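Local coordinates for protein ADP-ribosylating toxin CARDS (Mycoplasma pneumoniae, PDB 4TLV) that transfers the ADP-ribosyl group from NAD(+) to target proteins and provokes vacuole formation in mammalian cells as the main virulence factor of its bacterium, at residues R33-F36 and E37-S41; T95-N98 and L99-L102; G113-E116 and M117-G121; A226-S229 and F230-D234. One frame throughout, in Å; residues are numbered along the deposited sequence. Where two conformers were deposited one is given.

Contact 1 (R33-F36 and E37-S41); sequences RNFF and EHILS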
loop_
_atom_site.group_PDB
_atom_site.type_symbol
_atom_site.label_atom_id
_atom_site.label_comp_id
_atom_site.label_asym_id
_atom_site.label_seq_id
_atom_site.Cartn_x
_atom_site.Cartn_y
_atom_site.Cartn_z
ATOM N N ARG A 33 12.950 -4.750 -21.829
ATOM C CA ARG A 33 11.653 -5.052 -21.225
ATOM C C ARG A 33 11.844 -6.176 -20.225
ATOM O O ARG A 33 11.499 -7.321 -20.488
ATOM C CB ARG A 33 10.608 -5.430 -22.290
ATOM C CG ARG A 33 10.202 -4.295 -23.203
ATOM C CD ARG A 33 9.366 -4.781 -24.380
ATOM N NE ARG A 33 7.932 -4.903 -24.110
ATOM C CZ ARG A 33 7.231 -6.008 -24.347
ATOM N NH1 ARG A 33 7.841 -7.090 -24.812
ATOM N NH2 ARG A 33 5.928 -6.041 -24.118
ATOM N N ASN A 34 12.429 -5.856 -19.075
ATOM C CA ASN A 34 12.699 -6.873 -18.065
ATOM C C ASN A 34 12.030 -6.450 -16.771
ATOM O O ASN A 34 12.429 -5.449 -16.170
ATOM C CB ASN A 34 14.215 -7.034 -17.863
ATOM C CG ASN A 34 14.561 -8.149 -16.905
ATOM O OD1 ASN A 34 14.001 -8.239 -15.809
ATOM N ND2 ASN A 34 15.507 -9.008 -17.310
ATOM N N PHE A 35 11.012 -7.197 -16.346
ATOM C CA PHE A 35 10.198 -6.749 -15.210
ATOM C C PHE A 35 11.014 -6.673 -13.912
ATOM O O PHE A 35 10.988 -5.661 -13.192
ATOM C CB PHE A 35 8.979 -7.656 -15.024
ATOM C CG PHE A 35 8.161 -7.332 -13.796
ATOM C CD1 PHE A 35 7.356 -6.208 -13.767
ATOM C CD2 PHE A 35 8.189 -8.165 -12.683
ATOM C CE1 PHE A 35 6.595 -5.915 -12.635
ATOM C CE2 PHE A 35 7.443 -7.876 -11.549
ATOM C CZ PHE A 35 6.643 -6.742 -11.530
ATOM N N PHE A 36 11.726 -7.751 -13.593
ATOM C CA PHE A 36 12.477 -7.780 -12.346
ATOM C C PHE A 36 13.584 -6.725 -12.289
ATOM O O PHE A 36 13.802 -6.111 -11.240
ATOM C CB PHE A 36 13.033 -9.180 -12.050
ATOM C CG PHE A 36 11.997 -10.136 -11.517
ATOM C CD1 PHE A 36 11.731 -10.204 -10.162
ATOM C CD2 PHE A 36 11.278 -10.943 -12.373
ATOM C CE1 PHE A 36 10.766 -11.081 -9.669
ATOM C CE2 PHE A 36 10.319 -11.815 -11.891
ATOM C CZ PHE A 36 10.066 -11.887 -10.544
ATOM N N GLU A 37 14.288 -6.510 -13.401
ATOM C CA GLU A 37 15.336 -5.482 -13.421
ATOM C C GLU A 37 14.760 -4.084 -13.195
ATOM O O GLU A 37 15.428 -3.207 -12.636
ATOM C CB GLU A 37 16.116 -5.508 -14.745
ATOM C CG GLU A 37 17.059 -6.712 -14.849
ATOM C CD GLU A 37 17.864 -6.723 -16.142
ATOM O OE1 GLU A 37 17.638 -5.847 -17.003
ATOM O OE2 GLU A 37 18.727 -7.612 -16.298
ATOM N N HIS A 38 13.532 -3.873 -13.659
ATOM C CA HIS A 38 12.875 -2.580 -13.485
ATOM C C HIS A 38 12.462 -2.350 -12.028
ATOM O O HIS A 38 12.643 -1.255 -11.478
ATOM C CB HIS A 38 11.646 -2.474 -14.389
ATOM C CG HIS A 38 10.838 -1.249 -14.131
ATOM N ND1 HIS A 38 11.311 0.018 -14.410
ATOM C CD2 HIS A 38 9.622 -1.087 -13.557
ATOM C CE1 HIS A 38 10.408 0.908 -14.031
ATOM N NE2 HIS A 38 9.371 0.263 -13.518
ATOM N N ILE A 39 11.896 -3.381 -11.410
ATOM C CA ILE A 39 11.499 -3.329 -10.006
ATOM C C ILE A 39 12.728 -3.168 -9.107
ATOM O O ILE A 39 12.698 -2.426 -8.114
ATOM C CB ILE A 39 10.744 -4.616 -9.585
ATOM C CG1 ILE A 39 9.400 -4.705 -10.314
ATOM C CG2 ILE A 39 10.531 -4.643 -8.087
ATOM C CD1 ILE A 39 8.512 -3.476 -10.112
ATOM N N LEU A 40 13.815 -3.854 -9.463
ATOM C CA LEU A 40 15.007 -3.878 -8.608
ATOM C C LEU A 40 16.091 -2.881 -9.025
ATOM O O LEU A 40 17.163 -2.825 -8.414
ATOM C CB LEU A 40 15.592 -5.297 -8.566
ATOM C CG LEU A 40 14.659 -6.395 -8.064
ATOM C CD1 LEU A 40 15.309 -7.766 -8.249
ATOM C CD2 LEU A 40 14.342 -6.137 -6.589
ATOM N N SER A 41 15.819 -2.109 -10.076
ATOM C CA SER A 41 16.763 -1.110 -10.587
ATOM C C SER A 41 18.145 -1.707 -10.896
ATOM O O SER A 41 19.170 -1.067 -10.672
ATOM C CB SER A 41 16.912 0.083 -9.632
ATOM O OG SER A 41 15.654 0.703 -9.347
HETATM O O HOH W 1 18.014 -10.095 -15.536
#
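An N-cap opens the short helix 35-40 of the mono-ADP-ribosyltransferase domain, and Asn34 and Glu37 carry it. Asn34 OD1 accepts from Glu37 N at 3.0 Å with an almost straight N-H...O angle of 171°, though the donor sits well above the plane of the amide. With CG anti to the backbone N (chi1 -176°), the amide turns in over the first turn, and the Glu37 carboxylate lies flat against it: the two planes are only 2° apart, with Asn34 ND2 3.5 Å from Glu37 CD. A water joins their outer ends, donating to Glu37 OE2 at 2.7 Å and accepting weakly from Asn34 ND2. The other carboxylate oxygen, OE1, forms a salt bridge with Arg46, so both carboxylate oxygens have a partner, which would limit rotation of the group.

On the buried side Ile39 reaches back over Phe35. Its CG1 rests on one face of the ring, 3.9 Å from the centroid and displaced toward the rim, a CH-pi contact one helical turn along. The same pair is tied through the main chain, Ile39 N donating to Phe35 O at 3.0 Å. Phe35 and Phe36 then reach helix 92-104 and helix 115-126, while His38 NE2 bonds to Glu134. A polar cap at one end and an aromatic side pressed into neighbouring helices are typical of a short, N-capped helix packed into a domain core.

Contact 2 (T95-N98 and L99-L102); sequences TGEN and LLDL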
loop_
_atom_site.group_PDB
_atom_site.type_symbol
_atom_site.label_atom_id
_atom_site.label_comp_id
_atom_site.label_asym_id
_atom_site.label_seq_id
_atom_site.Cartn_x
_atom_site.Cartn_y
_atom_site.Cartn_z
ATOM N N THR A 95 1.330 -7.681 -11.549
ATOM C CA THR A 95 2.223 -8.356 -12.481
ATOM C C THR A 95 3.101 -9.352 -11.713
ATOM O O THR A 95 3.285 -10.497 -12.137
ATOM C CB THR A 95 3.089 -7.339 -13.281
ATOM O OG1 THR A 95 2.240 -6.568 -14.141
ATOM C CG2 THR A 95 4.147 -8.063 -14.141
ATOM N N GLY A 96 3.626 -8.918 -10.569
ATOM C CA GLY A 96 4.463 -9.766 -9.738
ATOM C C GLY A 96 3.706 -10.955 -9.173
ATOM O O GLY A 96 4.223 -12.065 -9.153
ATOM N N GLU A 97 2.475 -10.742 -8.727
ATOM C CA GLU A 97 1.683 -11.845 -8.183
ATOM C C GLU A 97 1.380 -12.917 -9.236
ATOM O O GLU A 97 1.315 -14.117 -8.939
ATOM C CB GLU A 97 0.369 -11.334 -7.606
ATOM C CG GLU A 97 0.545 -10.452 -6.367
ATOM C CD GLU A 97 1.336 -11.142 -5.279
ATOM O OE1 GLU A 97 0.838 -12.155 -4.718
ATOM O OE2 GLU A 97 2.460 -10.677 -4.984
ATOM N N ASN A 98 1.158 -12.474 -10.463
ATOM C CA ASN A 98 0.907 -13.388 -11.562
ATOM C C ASN A 98 2.154 -14.243 -11.815
ATOM O O ASN A 98 2.065 -15.467 -11.982
ATOM C CB ASN A 98 0.465 -12.613 -12.827
ATOM C CG ASN A 98 0.011 -13.532 -13.948
ATOM O OD1 ASN A 98 -0.934 -14.298 -13.789
ATOM N ND2 ASN A 98 0.702 -13.468 -15.088
ATOM N N LEU A 99 3.314 -13.603 -11.805
ATOM C CA LEU A 99 4.588 -14.306 -11.977
ATOM C C LEU A 99 4.847 -15.312 -10.843
ATOM O O LEU A 99 5.335 -16.418 -11.085
ATOM C CB LEU A 99 5.747 -13.312 -12.126
ATOM C CG LEU A 99 5.725 -12.463 -13.407
ATOM C CD1 LEU A 99 6.918 -11.549 -13.454
ATOM C CD2 LEU A 99 5.674 -13.340 -14.666
ATOM N N LEU A 100 4.491 -14.943 -9.616
ATOM C CA LEU A 100 4.607 -15.872 -8.492
ATOM C C LEU A 100 3.742 -17.110 -8.738
ATOM O O LEU A 100 4.204 -18.240 -8.598
ATOM C CB LEU A 100 4.194 -15.200 -7.181
ATOM C CG LEU A 100 4.163 -16.182 -6.003
ATOM C CD1 LEU A 100 5.565 -16.671 -5.656
ATOM C CD2 LEU A 100 3.487 -15.494 -4.799
ATOM N N ASP A 101 2.483 -16.879 -9.093
ATOM C CA ASP A 101 1.554 -17.944 -9.444
ATOM C C ASP A 101 2.181 -18.871 -10.499
ATOM O O ASP A 101 2.297 -20.069 -10.282
ATOM C CB ASP A 101 0.266 -17.307 -9.969
ATOM C CG ASP A 101 -0.760 -18.318 -10.437
ATOM O OD1 ASP A 101 -0.777 -19.459 -9.930
ATOM O OD2 ASP A 101 -1.588 -17.946 -11.300
ATOM N N LEU A 102 2.601 -18.313 -11.629
ATOM C CA LEU A 102 3.203 -19.130 -12.679
ATOM C C LEU A 102 4.411 -19.932 -12.165
ATOM O O LEU A 102 4.553 -21.114 -12.479
ATOM C CB LEU A 102 3.578 -18.277 -13.886
ATOM C CG LEU A 102 2.376 -17.616 -14.584
ATOM C CD1 LEU A 102 2.851 -16.585 -15.551
ATOM C CD2 LEU A 102 1.496 -18.656 -15.278
HETATM O O HOH W 2 -2.302 -15.418 -11.661
#
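Asn98 and Leu102 meet one turn apart on helix 92-104, where a close main-chain bond runs beneath a looser side-chain approach. Leu102 N donates to Asn98 O at 2.9 Å, and Leu102 CG lies 3.4 Å from that same oxygen. Farther out, Leu102 CD1 comes within 3.8 Å of Asn98 ND2, an approach of a methyl to an amide nitrogen with no polar bond in it.

The compact side belongs to Leu99. With its CG on the backbone-N side and anti to the carbonyl carbon (chi1 -67°), the side chain leans back along the helix until CG is 3.4 Å from Thr95 O, the acceptor of its own N-H. Beyond this turn Leu99 packs on Phe35 and Phe36 of helix 35-40, and Leu100 on Gln119 and Arg126 of helix 115-126.

Contact is looser where Asn98 and Asp101 follow each other round the helix. Their oxygens OD1 and OD2 stand 4.5 Å apart, and a water spans them, donating to Asn98 OD1 at 2.8 Å and to Asp101 OD2 at 2.7 Å. Asp101 has its other oxygen, OD1, bonded to Gln105 and to Ser529 of the D3 domain, so this turn also links the catalytic domain to D3. Successive i to i+4 backbone bonds, Leu99 packed on the neighbouring helix and a water-bridged polar pair are typical of an alpha-helix at a domain interface.

Contact 3 (G113-E116 and M117-G121); sequences GDRE and MAQMG. With GOL (glycerol), chain J.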
loop_
_atom_site.group_PDB
_atom_site.type_symbol
_atom_site.label_atom_id
_atom_site.label_comp_id
_atom_site.label_asym_id
_atom_site.label_seq_id
_atom_site.Cartn_x
_atom_site.Cartn_y
_atom_site.Cartn_z
ATOM N N GLY A 113 18.950 -16.985 -13.559
ATOM C CA GLY A 113 18.479 -17.070 -12.186
ATOM C C GLY A 113 17.583 -18.271 -11.932
ATOM O O GLY A 113 17.570 -19.232 -12.703
ATOM N N ASP A 114 16.825 -18.222 -10.842
ATOM C CA ASP A 114 15.959 -19.332 -10.460
ATOM C C ASP A 114 14.786 -18.867 -9.603
ATOM O O ASP A 114 14.678 -17.689 -9.291
ATOM C CB ASP A 114 16.755 -20.441 -9.757
ATOM C CG ASP A 114 17.458 -19.970 -8.467
ATOM O OD1 ASP A 114 17.016 -18.994 -7.814
ATOM O OD2 ASP A 114 18.463 -20.614 -8.083
ATOM N N ARG A 115 13.921 -19.794 -9.218
ATOM C CA ARG A 115 12.712 -19.428 -8.494
ATOM C C ARG A 115 12.993 -18.812 -7.112
ATOM O O ARG A 115 12.322 -17.867 -6.708
ATOM C CB ARG A 115 11.757 -20.607 -8.366
ATOM C CG ARG A 115 10.442 -20.224 -7.671
ATOM C CD ARG A 115 9.442 -21.338 -7.723
ATOM N NE ARG A 115 9.752 -22.417 -6.786
ATOM C CZ ARG A 115 8.999 -23.503 -6.643
ATOM N NH1 ARG A 115 7.899 -23.650 -7.365
ATOM N NH2 ARG A 115 9.331 -24.439 -5.770
ATOM N N GLU A 116 13.972 -19.349 -6.395
ATOM C CA GLU A 116 14.327 -18.800 -5.088
ATOM C C GLU A 116 14.680 -17.315 -5.221
ATOM O O GLU A 116 14.194 -16.481 -4.457
ATOM C CB GLU A 116 15.482 -19.583 -4.448
ATOM C CG GLU A 116 15.895 -19.064 -3.063
ATOM C CD GLU A 116 17.090 -19.814 -2.457
ATOM O OE1 GLU A 116 17.662 -20.698 -3.139
ATOM O OE2 GLU A 116 17.456 -19.516 -1.295
ATOM N N MET A 117 15.509 -16.986 -6.204
ATOM C CA MET A 117 15.872 -15.596 -6.451
ATOM C C MET A 117 14.668 -14.745 -6.853
ATOM O O MET A 117 14.538 -13.600 -6.419
ATOM C CB MET A 117 16.939 -15.508 -7.545
ATOM C CG MET A 117 18.269 -16.130 -7.170
ATOM S SD MET A 117 19.367 -16.264 -8.605
ATOM C CE MET A 117 19.632 -14.538 -9.057
ATOM N N ALA A 118 13.799 -15.291 -7.702
ATOM C CA ALA A 118 12.629 -14.536 -8.143
ATOM C C ALA A 118 11.720 -14.233 -6.956
ATOM O O ALA A 118 11.142 -13.146 -6.862
ATOM C CB ALA A 118 11.865 -15.295 -9.226
ATOM N N GLN A 119 11.587 -15.194 -6.049
ATOM C CA GLN A 119 10.754 -14.996 -4.866
ATOM C C GLN A 119 11.323 -13.937 -3.910
ATOM O O GLN A 119 10.567 -13.240 -3.218
ATOM C CB GLN A 119 10.470 -16.336 -4.160
ATOM C CG GLN A 119 9.488 -17.178 -4.989
ATOM C CD GLN A 119 9.323 -18.586 -4.472
ATOM O OE1 GLN A 119 8.426 -19.335 -5.095
ATOM N NE2 GLN A 119 9.995 -18.997 -3.513
ATOM N N MET A 120 12.643 -13.798 -3.891
ATOM C CA MET A 120 13.268 -12.695 -3.165
ATOM C C MET A 120 12.882 -11.370 -3.807
ATOM O O MET A 120 12.615 -10.386 -3.113
ATOM C CB MET A 120 14.788 -12.815 -3.171
ATOM C CG MET A 120 15.339 -13.959 -2.340
ATOM S SD MET A 120 17.118 -14.115 -2.621
ATOM C CE MET A 120 17.483 -15.482 -1.514
ATOM N N GLY A 121 12.866 -11.344 -5.133
ATOM C CA GLY A 121 12.426 -10.166 -5.869
ATOM C C GLY A 121 10.968 -9.818 -5.579
ATOM O O GLY A 121 10.627 -8.647 -5.355
HETATM C C1 GOL J . 11.662 -23.523 -3.793
HETATM O O1 GOL J . 11.728 -22.343 -4.568
HETATM C C2 GOL J . 11.172 -23.211 -2.382
HETATM O O2 GOL J . 10.258 -22.137 -2.408
HETATM C C3 GOL J . 10.463 -24.431 -1.816
HETATM O O3 GOL J . 9.134 -24.473 -2.288
#
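Asp114 and Met117 cross at about a right angle at the N-cap of helix 115-126 in the mono-ADP-ribosyltransferase domain. Placed between the backbone N and the carbonyl carbon (chi1 60°), the Asp114 carboxylate reaches forward over the first turn, and Met117 N meets OD1 at 3.0 Å, nearly along the C-O axis of that oxygen. The thioether passes across the cap: Met117 CG is 3.2 Å from Asp114 OD1, and SD lies 3.8 Å from Gly113 CA, just before the cap. A negative carboxylate at this end of the helix would be expected to interact favourably with the helix dipole.

From the next residue, Arg115 and Gln119, themselves a turn apart, run side by side and point the same way, their guanidinium and amide planes only 14° apart. The touching is done by the aliphatic part of the arginine, with Gln119 OE1 3.4 Å from Arg115 CG; the polar ends look to other partners. Gln119 OE1 accepts from Arg104, and Arg115 NH1 donates to Met103 O, which ties this first turn to the end of helix 92-104. Glu116 and Met120 are likewise aligned, but more loosely.

A glycerol, probably from the crystallisation liquor, bridges the outer ends of Arg115 and Gln119. It is also bonded to Arg104 and to Glu522 of the D3 domain, and so lies where the two domains approach. Its O2 takes a weak bond from Gln119 NE2, while O1, at the edge of the guanidinium and near its plane, accepts a hydrogen bond from Arg115 NE at 3.0 Å.

Contact 4 (A226-S229 and F230-D234); sequences ASLS and FACPD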
loop_
_atom_site.group_PDB
_atom_site.type_symbol
_atom_site.label_atom_id
_atom_site.label_comp_id
_atom_site.label_asym_id
_atom_site.label_seq_id
_atom_site.Cartn_x
_atom_site.Cartn_y
_atom_site.Cartn_z
ATOM N N ALA A 226 13.241 3.264 -2.205
ATOM C CA ALA A 226 12.599 3.690 -3.448
ATOM C C ALA A 226 13.346 3.047 -4.611
ATOM O O ALA A 226 14.560 2.862 -4.534
ATOM C CB ALA A 226 12.623 5.231 -3.587
ATOM N N SER A 227 12.650 2.692 -5.683
ATOM C CA SER A 227 13.407 2.291 -6.869
ATOM C C SER A 227 13.993 3.529 -7.518
ATOM O O SER A 227 13.479 4.644 -7.365
ATOM C CB SER A 227 12.558 1.519 -7.879
ATOM O OG SER A 227 11.395 2.234 -8.180
ATOM N N LEU A 228 15.071 3.336 -8.256
ATOM C CA LEU A 228 15.692 4.455 -8.948
ATOM C C LEU A 228 14.786 5.053 -10.037
ATOM O O LEU A 228 14.934 6.220 -10.402
ATOM C CB LEU A 228 17.054 4.041 -9.514
ATOM C CG LEU A 228 18.203 3.996 -8.487
ATOM C CD1 LEU A 228 17.942 3.038 -7.315
ATOM C CD2 LEU A 228 19.520 3.652 -9.193
ATOM N N SER A 229 13.836 4.283 -10.551
ATOM C CA SER A 229 12.977 4.789 -11.584
ATOM C C SER A 229 12.083 5.976 -10.915
ATOM O O SER A 229 11.693 6.911 -11.603
ATOM C CB SER A 229 12.074 3.738 -12.232
ATOM O OG SER A 229 11.267 3.104 -11.249
ATOM N N PHE A 230 11.803 5.870 -9.617
ATOM C CA PHE A 230 11.116 6.936 -8.888
ATOM C C PHE A 230 12.093 8.047 -8.454
ATOM O O PHE A 230 11.842 9.239 -8.682
ATOM C CB PHE A 230 10.384 6.375 -7.652
ATOM C CG PHE A 230 9.033 5.767 -7.963
ATOM C CD1 PHE A 230 8.935 4.564 -8.653
ATOM C CD2 PHE A 230 7.865 6.393 -7.564
ATOM C CE1 PHE A 230 7.692 4.008 -8.965
ATOM C CE2 PHE A 230 6.611 5.836 -7.865
ATOM C CZ PHE A 230 6.527 4.647 -8.574
ATOM N N ALA A 231 13.195 7.654 -7.821
ATOM C CA ALA A 231 14.113 8.626 -7.195
ATOM C C ALA A 231 15.021 9.381 -8.177
ATOM O O ALA A 231 15.563 10.442 -7.833
ATOM C CB ALA A 231 14.951 7.951 -6.140
ATOM N N CYS A 232 15.212 8.824 -9.374
ATOM C CA CYS A 232 16.063 9.455 -10.390
ATOM C C CYS A 232 15.265 9.625 -11.679
ATOM O O CYS A 232 15.596 9.014 -12.691
ATOM C CB CYS A 232 17.291 8.590 -10.683
ATOM S SG CYS A 232 18.050 7.768 -9.273
ATOM N N PRO A 233 14.212 10.459 -11.646
ATOM C CA PRO A 233 13.240 10.516 -12.748
ATOM C C PRO A 233 13.850 11.041 -14.040
ATOM O O PRO A 233 13.270 10.828 -15.093
ATOM C CB PRO A 233 12.175 11.505 -12.264
ATOM C CG PRO A 233 12.735 12.163 -11.036
ATOM C CD PRO A 233 13.891 11.369 -10.531
ATOM N N ASP A 234 15.003 11.695 -13.953
ATOM C CA ASP A 234 15.627 12.272 -15.138
ATOM C C ASP A 234 17.064 11.801 -15.349
ATOM O O ASP A 234 17.902 12.514 -15.898
ATOM C CB ASP A 234 15.521 13.786 -15.064
ATOM C CG ASP A 234 14.087 14.227 -14.940
ATOM O OD1 ASP A 234 13.366 14.089 -15.938
ATOM O OD2 ASP A 234 13.670 14.635 -13.842
#
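Turned into the space between its backbone N and carbonyl carbon (chi1 52°), the Ser227 hydroxyl stands beside the Phe230 ring, whose CG is swung anti to its own carbonyl carbon (chi1 -82°). Ser227 OG thereby comes to 3.4 Å from Phe230 CD1, approaching the ring obliquely. Ser227 holds the N-cap position of the one-turn helix 228-231, but its side chain makes no capping bond. Its carbonyl makes the ordinary first helical bond: Ser227 O accepts from Ala231 N at 3.1 Å, in the carbonyl plane, and more weakly from Phe230 N.

Ser227 N is bonded to Gln132, and Leu228 N to the hydroxyl of Ser41, so side chains from elsewhere in the domain meet the amides at the start of this turn. Phe230 packs against Ser51 and Ser53 of strand 49-53, and Ala231 pairs through its backbone with Ile250. The helix lies within the region 208-258, inferred to form the NAD(+)-binding pocket.

At the far end the chain leaves helical geometry at Cys232, which is joined to Cys249 by a disulfide. The half-cystine remains tied to the turn it has just left. Cys232 N donates to Leu228 O at 2.8 Å, and its sulfur turns back over the leucine, with SG 3.9 Å from Leu228 CG.

Overall arrangement
Along the chain the four contacts follow in series, all within the pertussis toxin S1-like part of the protein and each on a single helix: 35-40, 92-104, 115-126 and 228-231. Contact 1 lies in the middle, its centre 13 to 14 Å from each of the others. Its phenylalanines pack on contacts 2 and 3, which also touch each other through Leu100 and Gln119, centres 12 Å apart; the two phenylalanines thus sit among three helices. Its other end meets contact 4 through Ser41. Contact 4 stands apart from contacts 2 and 3, nearest atoms about 13 and 11 Å away. Helix 35-40 thus connects the helical side facing D3 with the disulfide-bearing region of the inferred NAD(+) pocket.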